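Side-chain contact in metallo-beta-lactamase (Pseudomonas stutzeri, PDB 4ZEJ), which probably hydrolyses beta-lactam antibiotics to substituted beta-amino acids at a two-zinc active site, conferring antibiotic resistance in the periplasm: residues Thr99-Asn102 / His103-Glu107. Sequence-based numbering, arbitrary orientation.
Sequences TSTN and HLLKE
T101 and L105, one helical turn apart, run alongside each other in the same direction, with CG2 of T101 4.2 Å from CD1 of L105. Threonine suits this place because its two branches divide the work: CG2 stands anti to the backbone N and meets the leucine, while OG1 (chi1 -63°) sits beside that N and hydrogen-bonds to the carboxylate of D141 and the hydroxyl of T98. Leucine suits the buried 105 position, its branched apolar end filling the space above the turn, with CG 3.4 Å from T101 O.

The same leucine methyl also meets N102, whose OD1 passes at a slant across it, 3.7 Å from CD1. N102 has an unusual first torsion, chi1 -104°, well away from a staggered value; in this pose its buried amide accepts a hydrogen bond from A113 N through OD1 and gives a weak one from ND2 to T116 OG1. Asparagine supplies both acceptor and donor, tying the helix to A113, just before strand 115-117, and weakly to T116 within it.

On a more open face, CG of L104 lies 3.5 Å from S100 O, and its CD1 is 4.1 Å from S100 OG. The branched apolar end of L104 also packs on W77 and D141, which suits a partly exposed leucine. The long aliphatic chain of K106 suits an exposed face: it wraps the carbonyl of N102, CG 3.4 Å from that O, and a bend at chi3 (-135°) brings CE back beside it.

Beneath run four successive i to i+4 backbone bonds, from H103 N to T99 O through K106 N to N102 O. This regular alpha-helix is the helix of the crossover in the beta-alpha-beta unit 95-98, 99-107, 115-117 of the metallo-beta-lactamase fold, with T101 about 5 Å, side chain to side chain, from the zinc ligand H76.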
ATOM      1  N   THR A  99      12.683  -0.029  -7.519  1.00 34.06           N
ATOM      2  CA  THR A  99      13.842  -0.876  -7.815  1.00 36.17           C
ATOM      3  C   THR A  99      13.982  -2.013  -6.802  1.00 35.15           C
ATOM      4  O   THR A  99      14.115  -3.182  -7.187  1.00 34.81           O
ATOM      5  CB  THR A  99      15.143  -0.030  -7.813  1.00 39.00           C
ATOM      6  OG1 THR A  99      15.005   1.040  -8.754  1.00 40.85           O
ATOM      7  CG2 THR A  99      16.363  -0.860  -8.193  1.00 41.48           C
ATOM      8  N   SER A 100      13.938  -1.664  -5.518  1.00 33.84           N
ATOM      9  CA  SER A 100      14.121  -2.648  -4.448  1.00 33.57           C
ATOM     10  C   SER A 100      12.982  -3.672  -4.434  1.00 31.72           C
ATOM     11  O   SER A 100      13.231  -4.864  -4.339  1.00 31.97           O
ATOM     12  CB  SER A 100      14.233  -1.965  -3.085  1.00 33.81           C
ATOM     13  OG  SER A 100      14.486  -2.918  -2.062  1.00 34.50           O
ATOM     14  N   THR A 101      11.742  -3.197  -4.544  1.00 28.02           N
ATOM     15  CA  THR A 101      10.585  -4.082  -4.614  1.00 26.81           C
ATOM     16  C   THR A 101      10.624  -5.038  -5.814  1.00 27.00           C
ATOM     17  O   THR A 101      10.401  -6.234  -5.645  1.00 26.86           O
ATOM     18  CB  THR A 101       9.280  -3.274  -4.620  1.00 26.23           C
ATOM     19  OG1 THR A 101       9.189  -2.568  -3.379  1.00 26.71           O
ATOM     20  CG2 THR A 101       8.063  -4.171  -4.802  1.00 25.64           C
ATOM     21  N   ASN A 102      10.907  -4.509  -7.002  1.00 28.64           N
ATOM     22  CA  ASN A 102      11.042  -5.353  -8.203  1.00 30.20           C
ATOM     23  C   ASN A 102      12.175  -6.385  -8.092  1.00 31.26           C
ATOM     24  O   ASN A 102      12.008  -7.524  -8.544  1.00 30.99           O
ATOM     25  CB  ASN A 102      11.201  -4.511  -9.485  1.00 32.70           C
ATOM     26  CG  ASN A 102       9.933  -4.460 -10.333  1.00 33.62           C
ATOM     27  OD1 ASN A 102       8.852  -4.899  -9.928  1.00 32.42           O
ATOM     28  ND2 ASN A 102      10.068  -3.924 -11.539  1.00 36.95           N
ATOM     29  N   HIS A 103      13.302  -5.996  -7.488  1.00 32.84           N
ATOM     30  CA  HIS A 103      14.403  -6.941  -7.212  1.00 35.28           C
ATOM     31  C   HIS A 103      13.952  -8.087  -6.312  1.00 33.75           C
ATOM     32  O   HIS A 103      14.241  -9.256  -6.577  1.00 34.58           O
ATOM     33  CB  HIS A 103      15.598  -6.222  -6.566  1.00 38.43           C
ATOM     34  CG  HIS A 103      16.741  -7.128  -6.233  1.00 42.55           C
ATOM     35  ND1 HIS A 103      17.587  -7.643  -7.193  1.00 46.22           N
ATOM     36  CD2 HIS A 103      17.186  -7.611  -5.045  1.00 44.50           C
ATOM     37  CE1 HIS A 103      18.499  -8.405  -6.615  1.00 49.14           C
ATOM     38  NE2 HIS A 103      18.277  -8.404  -5.312  1.00 48.03           N
ATOM     39  N   LEU A 104      13.227  -7.745  -5.251  1.00 31.85           N
ATOM     40  CA  LEU A 104      12.708  -8.750  -4.324  1.00 31.59           C
ATOM     41  C   LEU A 104      11.647  -9.650  -4.952  1.00 30.45           C
ATOM     42  O   LEU A 104      11.612 -10.839  -4.647  1.00 31.60           O
ATOM     43  CB  LEU A 104      12.182  -8.091  -3.038  1.00 31.34           C
ATOM     44  CG  LEU A 104      13.296  -7.579  -2.115  1.00 33.33           C
ATOM     45  CD1 LEU A 104      12.763  -6.561  -1.114  1.00 33.47           C
ATOM     46  CD2 LEU A 104      13.991  -8.723  -1.392  1.00 36.19           C
ATOM     47  N   LEU A 105      10.803  -9.100  -5.829  1.00 29.23           N
ATOM     48  CA  LEU A 105       9.841  -9.931  -6.559  1.00 29.14           C
ATOM     49  C   LEU A 105      10.583 -10.974  -7.416  1.00 31.88           C
ATOM     50  O   LEU A 105      10.292 -12.174  -7.332  1.00 32.83           O
ATOM     51  CB  LEU A 105       8.905  -9.085  -7.421  1.00 28.22           C
ATOM     52  CG  LEU A 105       7.870  -8.279  -6.618  1.00 26.88           C
ATOM     53  CD1 LEU A 105       7.233  -7.226  -7.512  1.00 26.95           C
ATOM     54  CD2 LEU A 105       6.817  -9.187  -5.989  1.00 27.10           C
ATOM     55  N   LYS A 106      11.557 -10.518  -8.191  1.00 33.68           N
ATOM     56  CA  LYS A 106      12.326 -11.429  -9.061  1.00 37.90           C
ATOM     57  C   LYS A 106      13.065 -12.517  -8.269  1.00 40.02           C
ATOM     58  O   LYS A 106      12.986 -13.701  -8.615  1.00 41.43           O
ATOM     59  CB  LYS A 106      13.285 -10.636  -9.948  1.00 40.33           C
ATOM     60  CG  LYS A 106      12.577  -9.808 -11.008  1.00 41.00           C
ATOM     61  CD  LYS A 106      13.558  -9.033 -11.879  1.00 45.03           C
ATOM     62  CE  LYS A 106      13.107  -7.593 -12.087  1.00 44.91           C
ATOM     63  NZ  LYS A 106      13.939  -6.921 -13.128  1.00 49.41           N
ATOM     64  N   GLU A 107      13.746 -12.111  -7.193  1.00 40.16           N
ATOM     65  CA  GLU A 107      14.469 -13.026  -6.297  1.00 42.86           C
ATOM     66  C   GLU A 107      13.569 -14.137  -5.751  1.00 42.45           C
ATOM     67  O   GLU A 107      14.018 -15.269  -5.584  1.00 45.23           O
ATOM     68  CB  GLU A 107      15.108 -12.233  -5.138  1.00 44.09           C
ATOM     69  CG  GLU A 107      15.816 -13.052  -4.058  1.00 48.41           C
ATOM     70  CD  GLU A 107      16.983 -13.881  -4.580  1.00 53.57           C
ATOM     71  OE1 GLU A 107      17.671 -13.416  -5.515  1.00 55.76           O
ATOM     72  OE2 GLU A 107      17.231 -14.998  -4.060  1.00 57.07           O
TER